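Local atomic coordinates of glucose-6-phosphate isomerase (Chlamydia trachomatis D/UW-3/CX, PDB entry 6OTU), a protein that catalyses the reversible isomerization of glucose 6-phosphate to fructose 6-phosphate, a sugar-phosphate interconversion of central carbon metabolism. Residues K165-A170 / G341-F345; A170-S174 / N409-L413. All coordinates share one frame; numbering follows the deposited sequence.

Contact 1 of 2, residues K165-A170 / G341-F345; sequences KAMYFA and GLKYF
Lys165 brings its CE methylene obliquely to the ring of Tyr344, 3.9 Å from CD1. The chain leaves the helix with CG anti to the backbone N (chi1 -176°), and the bend at chi3 keeps NZ close to the ring as well; NZ also has a weak, long ion pair with Glu161. One residue on, the methyl of Ala166 presses on the backbone of Tyr344, CB lying 3.5 Å from Tyr344 O, and also meets the Phe345 ring at its edge. Ala166 O accepts a hydrogen bond from a water 2.9 Å away, which itself accepts one from Tyr344 N. Met167 folds back at chi2 (-52°), bringing CE to 3.8 Å from Phe345 CE1.

The contact joins the two alpha/beta halves of the phosphoglucose isomerase fold: helix 162-172 follows strand 151-155 of the parallel sheet, whereas 341-345 leads from strand 332-337 of the mixed sheet into helix 345-357, with Tyr344 at its N-cap position.

The ring of Phe169 lies under Tyr344, whose CE2 sits over its centre, 3.3 Å from Phe169 CG; the planes are inclined by 37°, an oblique pairing. Tyr168 covers the opposite face of Phe169 near the rim. At Ala170 the backbone closes in: its CA is 3.3 Å from Gly341 O in a CA-H...O contact, while its CB touches Leu342 CD2 at 4.1 Å.

Contact 2 of 2, residues A170-S174 / N409-L413; sequences AMQGS and NQRGL
A single side-chain nitrogen, Gln410 NE2, grips two parts of the 170-174 segment at once. It donates to Ala170 O at 2.7 Å, nearly straight (160° at the hydrogen) and close to the plane of its own amide. It also donates to Ser174 OG at 2.8 Å, a more bent bond whose acceptor is tilted from that plane. Together these two bonds help fix the rotation of the amide against the last turn of helix 162-172; Leu464 O takes weak bonds from both Gln410 NE2 and Ser174 OG. The other end of the amide, Gln410 OE1, lies 2.7 Å from a water that can donate to it; that water also receives the N-H of Gly173, at 3.0 Å from Gly173 N. The reach depends on an extended chain, with chi2 at -180° carrying the amide straight in from the loop.

Gly173 offers bare backbone to both loop side chains. CB of Gln410 lies 3.6 Å from Gly173 O, and the guanidinium of Arg411 spreads one face over Gly173 CA, 3.8 Å from Arg411 CZ. Arg411 NH2 points on to Gln172 OE1 at 3.4 Å, a weak bond; the amide nitrogen of Gln172 is held instead by Tyr168 OH. Within the loop, Asn409 OD1 accepts from Gly412 N in an Asx motif.

Loop 409-413 follows strand 401-406 of the mixed sheet and meets the end of helix 162-172 beside the start of helix 466-487, where Pro466 packs on Met171 and Ser174. The loop also reaches the second subunit, whose Asp190, at the start of helix 189-196 there, accepts from Gln410 N and Arg411 N.

Both contacts bring helix 162-172 against loops that follow neighbouring strands of the mixed sheet, 332-337 for contact 1 and 401-406 for contact 2, and they share Ala170. Contact 1 is the core one, its centre about 10 Å from the centre of the chain, and is made mainly of aromatic rings and methyl groups. Contact 2, its centre about 20 Å from that of the chain, is only partly buried, at the end of the helix, and relies on amide, hydroxyl and guanidinium groups. The two abut where Gly341 CA packs on Gln410 OE1 at 3.9 Å. The second subunit reaches contact 2 extensively, whereas in contact 1 it comes within reach of Lys343 alone.

Contact 1 of 2, residues K165-A170 / G341-F345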
loop_
_atom_site.group_PDB
_atom_site.type_symbol
_atom_site.label_atom_id
_atom_site.label_comp_id
_atom_site.label_asym_id
_atom_site.label_seq_id
_atom_site.Cartn_x
_atom_site.Cartn_y
_atom_site.Cartn_z
ATOM N N LYS A 165 4.215 -3.659 -14.099
ATOM C CA LYS A 165 3.556 -4.650 -13.251
ATOM C C LYS A 165 2.091 -4.292 -13.008
ATOM O O LYS A 165 1.219 -5.158 -13.084
ATOM C CB LYS A 165 4.315 -4.801 -11.924
ATOM C CG LYS A 165 3.749 -5.909 -11.005
ATOM C CD LYS A 165 4.664 -6.239 -9.840
ATOM C CE LYS A 165 4.607 -5.152 -8.788
ATOM N NZ LYS A 165 5.118 -5.621 -7.464
ATOM N N ALA A 166 1.804 -3.019 -12.734
ATOM C CA ALA A 166 0.422 -2.584 -12.579
ATOM C C ALA A 166 -0.388 -2.831 -13.851
ATOM O O ALA A 166 -1.566 -3.211 -13.788
ATOM C CB ALA A 166 0.391 -1.103 -12.197
ATOM N N MET A 167 0.227 -2.618 -15.017
ATOM C CA MET A 167 -0.492 -2.807 -16.270
ATOM C C MET A 167 -0.663 -4.288 -16.591
ATOM O O MET A 167 -1.704 -4.691 -17.113
ATOM C CB MET A 167 0.231 -2.069 -17.411
ATOM C CG MET A 167 0.098 -0.525 -17.364
ATOM S SD MET A 167 -1.612 0.118 -17.223
ATOM C CE MET A 167 -1.715 0.447 -15.453
ATOM N N TYR A 168 0.340 -5.110 -16.272
ATOM C CA TYR A 168 0.243 -6.538 -16.541
ATOM C C TYR A 168 -0.929 -7.160 -15.778
ATOM O O TYR A 168 -1.751 -7.884 -16.357
ATOM C CB TYR A 168 1.569 -7.238 -16.195
ATOM C CG TYR A 168 1.393 -8.735 -16.109
ATOM C CD1 TYR A 168 1.298 -9.504 -17.258
ATOM C CD2 TYR A 168 1.249 -9.368 -14.886
ATOM C CE1 TYR A 168 1.087 -10.868 -17.188
ATOM C CE2 TYR A 168 1.038 -10.727 -14.803
ATOM C CZ TYR A 168 0.952 -11.477 -15.955
ATOM O OH TYR A 168 0.743 -12.847 -15.874
ATOM N N PHE A 169 -1.038 -6.878 -14.473
ATOM C CA PHE A 169 -2.175 -7.410 -13.726
ATOM C C PHE A 169 -3.490 -6.759 -14.144
ATOM O O PHE A 169 -4.549 -7.386 -14.026
ATOM C CB PHE A 169 -1.947 -7.263 -12.222
ATOM C CG PHE A 169 -0.905 -8.202 -11.695
ATOM C CD1 PHE A 169 -1.239 -9.496 -11.322
ATOM C CD2 PHE A 169 0.428 -7.812 -11.623
ATOM C CE1 PHE A 169 -0.261 -10.366 -10.858
ATOM C CE2 PHE A 169 1.403 -8.684 -11.158
ATOM C CZ PHE A 169 1.062 -9.951 -10.778
ATOM N N ALA A 170 -3.455 -5.523 -14.643
ATOM C CA ALA A 170 -4.701 -4.901 -15.089
ATOM C C ALA A 170 -5.283 -5.643 -16.282
ATOM O O ALA A 170 -6.505 -5.796 -16.397
ATOM C CB ALA A 170 -4.470 -3.437 -15.450
ATOM N N GLY A 341 -8.147 -6.590 -10.812
ATOM C CA GLY A 341 -7.118 -6.319 -11.801
ATOM C C GLY A 341 -6.257 -5.113 -11.469
ATOM O O GLY A 341 -5.085 -5.070 -11.836
ATOM N N LEU A 342 -6.815 -4.126 -10.768
ATOM C CA LEU A 342 -6.068 -2.941 -10.364
ATOM C C LEU A 342 -5.382 -3.104 -9.001
ATOM O O LEU A 342 -5.099 -2.099 -8.334
ATOM C CB LEU A 342 -6.994 -1.720 -10.357
ATOM C CG LEU A 342 -7.483 -1.315 -11.764
ATOM C CD1 LEU A 342 -8.483 -0.133 -11.753
ATOM C CD2 LEU A 342 -6.292 -1.006 -12.668
ATOM N N LYS A 343 -5.107 -4.344 -8.575
ATOM C CA LYS A 343 -4.504 -4.554 -7.259
ATOM C C LYS A 343 -3.161 -3.848 -7.122
ATOM O O LYS A 343 -2.798 -3.434 -6.015
ATOM C CB LYS A 343 -4.356 -6.055 -6.973
ATOM C CG LYS A 343 -4.811 -6.424 -5.565
ATOM C CD LYS A 343 -5.622 -7.728 -5.496
ATOM C CE LYS A 343 -4.749 -8.977 -5.669
ATOM N NZ LYS A 343 -5.553 -10.246 -5.599
ATOM N N TYR A 344 -2.411 -3.680 -8.217
ATOM C CA TYR A 344 -1.106 -3.031 -8.130
ATOM C C TYR A 344 -1.107 -1.606 -8.658
ATOM O O TYR A 344 -0.040 -0.985 -8.724
ATOM C CB TYR A 344 -0.035 -3.849 -8.862
ATOM C CG TYR A 344 0.126 -5.264 -8.352
ATOM C CD1 TYR A 344 1.025 -5.570 -7.333
ATOM C CD2 TYR A 344 -0.637 -6.295 -8.887
ATOM C CE1 TYR A 344 1.165 -6.878 -6.878
ATOM C CE2 TYR A 344 -0.516 -7.585 -8.438
ATOM C CZ TYR A 344 0.383 -7.880 -7.440
ATOM O OH TYR A 344 0.469 -9.188 -7.019
ATOM N N PHE A 345 -2.273 -1.060 -9.009
ATOM C CA PHE A 345 -2.323 0.262 -9.632
ATOM C C PHE A 345 -2.000 1.379 -8.638
ATOM O O PHE A 345 -1.318 2.347 -8.994
ATOM C CB PHE A 345 -3.695 0.479 -10.260
ATOM C CG PHE A 345 -3.784 1.691 -11.139
ATOM C CD1 PHE A 345 -2.854 1.905 -12.146
ATOM C CD2 PHE A 345 -4.822 2.597 -10.981
ATOM C CE1 PHE A 345 -2.938 3.021 -12.979
ATOM C CE2 PHE A 345 -4.929 3.718 -11.809
ATOM C CZ PHE A 345 -3.976 3.928 -12.816
HETATM O O HOH W 1 -3.062 -3.780 -11.372
#

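Contact 2 of 2, residues A170-S174 / N409-L413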
loop_
_atom_site.group_PDB
_atom_site.type_symbol
_atom_site.label_atom_id
_atom_site.label_comp_id
_atom_site.label_asym_id
_atom_site.label_seq_id
_atom_site.Cartn_x
_atom_site.Cartn_y
_atom_site.Cartn_z
ATOM N N ALA A 170 -3.455 -5.523 -14.643
ATOM C CA ALA A 170 -4.701 -4.901 -15.089
ATOM C C ALA A 170 -5.283 -5.643 -16.282
ATOM O O ALA A 170 -6.505 -5.796 -16.397
ATOM C CB ALA A 170 -4.470 -3.437 -15.450
ATOM N N MET A 171 -4.421 -6.107 -17.174
ATOM C CA MET A 171 -4.851 -6.731 -18.411
ATOM C C MET A 171 -4.995 -8.236 -18.301
ATOM O O MET A 171 -5.593 -8.847 -19.201
ATOM C CB MET A 171 -3.855 -6.419 -19.526
ATOM C CG MET A 171 -3.801 -4.977 -19.898
ATOM S SD MET A 171 -2.521 -4.685 -21.135
ATOM C CE MET A 171 -2.322 -2.932 -20.852
ATOM N N GLN A 172 -4.431 -8.839 -17.247
ATOM C CA GLN A 172 -4.448 -10.289 -17.092
ATOM C C GLN A 172 -5.856 -10.874 -17.226
ATOM O O GLN A 172 -6.021 -11.967 -17.768
ATOM C CB GLN A 172 -3.840 -10.636 -15.738
ATOM C CG GLN A 172 -3.394 -12.057 -15.551
ATOM C CD GLN A 172 -2.889 -12.287 -14.126
ATOM O OE1 GLN A 172 -3.544 -11.904 -13.148
ATOM N NE2 GLN A 172 -1.716 -12.902 -14.004
ATOM N N GLY A 173 -6.885 -10.149 -16.769
ATOM C CA GLY A 173 -8.237 -10.675 -16.799
ATOM C C GLY A 173 -8.920 -10.599 -18.147
ATOM O O GLY A 173 -9.924 -11.288 -18.362
ATOM N N SER A 174 -8.392 -9.788 -19.062
ATOM C CA SER A 174 -8.999 -9.585 -20.368
ATOM C C SER A 174 -8.344 -10.395 -21.476
ATOM O O SER A 174 -9.016 -10.718 -22.455
ATOM C CB SER A 174 -8.945 -8.101 -20.761
ATOM O OG SER A 174 -9.137 -7.257 -19.651
ATOM N N ASN A 409 -17.216 -7.385 -14.874
ATOM C CA ASN A 409 -15.964 -8.042 -14.547
ATOM C C ASN A 409 -15.182 -8.377 -15.822
ATOM O O ASN A 409 -15.696 -8.312 -16.953
ATOM C CB ASN A 409 -16.216 -9.288 -13.693
ATOM C CG ASN A 409 -17.059 -10.336 -14.396
ATOM O OD1 ASN A 409 -16.655 -10.894 -15.422
ATOM N ND2 ASN A 409 -18.227 -10.641 -13.822
ATOM N N GLN A 410 -13.908 -8.723 -15.630
ATOM C CA GLN A 410 -13.048 -9.048 -16.760
ATOM C C GLN A 410 -13.182 -10.503 -17.189
ATOM O O GLN A 410 -13.130 -10.804 -18.386
ATOM C CB GLN A 410 -11.585 -8.759 -16.421
ATOM C CG GLN A 410 -11.226 -7.298 -16.320
ATOM C CD GLN A 410 -9.754 -7.113 -15.981
ATOM O OE1 GLN A 410 -9.319 -7.416 -14.867
ATOM N NE2 GLN A 410 -8.974 -6.648 -16.956
ATOM N N ARG A 411 -13.363 -11.419 -16.244
ATOM C CA ARG A 411 -13.117 -12.820 -16.537
ATOM C C ARG A 411 -14.372 -13.616 -16.855
ATOM O O ARG A 411 -14.253 -14.799 -17.180
ATOM C CB ARG A 411 -12.382 -13.465 -15.371
ATOM C CG ARG A 411 -10.979 -12.913 -15.222
ATOM C CD ARG A 411 -10.300 -13.545 -14.061
ATOM N NE ARG A 411 -9.091 -12.828 -13.702
ATOM C CZ ARG A 411 -7.866 -13.254 -13.988
ATOM N NH1 ARG A 411 -7.698 -14.395 -14.648
ATOM N NH2 ARG A 411 -6.809 -12.543 -13.610
ATOM N N GLY A 412 -15.556 -13.014 -16.757
ATOM C CA GLY A 412 -16.781 -13.679 -17.153
ATOM C C GLY A 412 -17.377 -14.652 -16.159
ATOM O O GLY A 412 -18.347 -15.329 -16.506
ATOM N N LEU A 413 -16.834 -14.767 -14.941
ATOM C CA LEU A 413 -17.394 -15.664 -13.933
ATOM C C LEU A 413 -18.187 -14.853 -12.913
ATOM O O LEU A 413 -17.653 -13.928 -12.289
ATOM C CB LEU A 413 -16.323 -16.486 -13.217
ATOM C CG LEU A 413 -16.972 -17.250 -12.045
ATOM C CD1 LEU A 413 -17.804 -18.416 -12.555
ATOM C CD2 LEU A 413 -15.983 -17.739 -10.999
HETATM O O HOH W 2 -6.874 -8.365 -14.414
#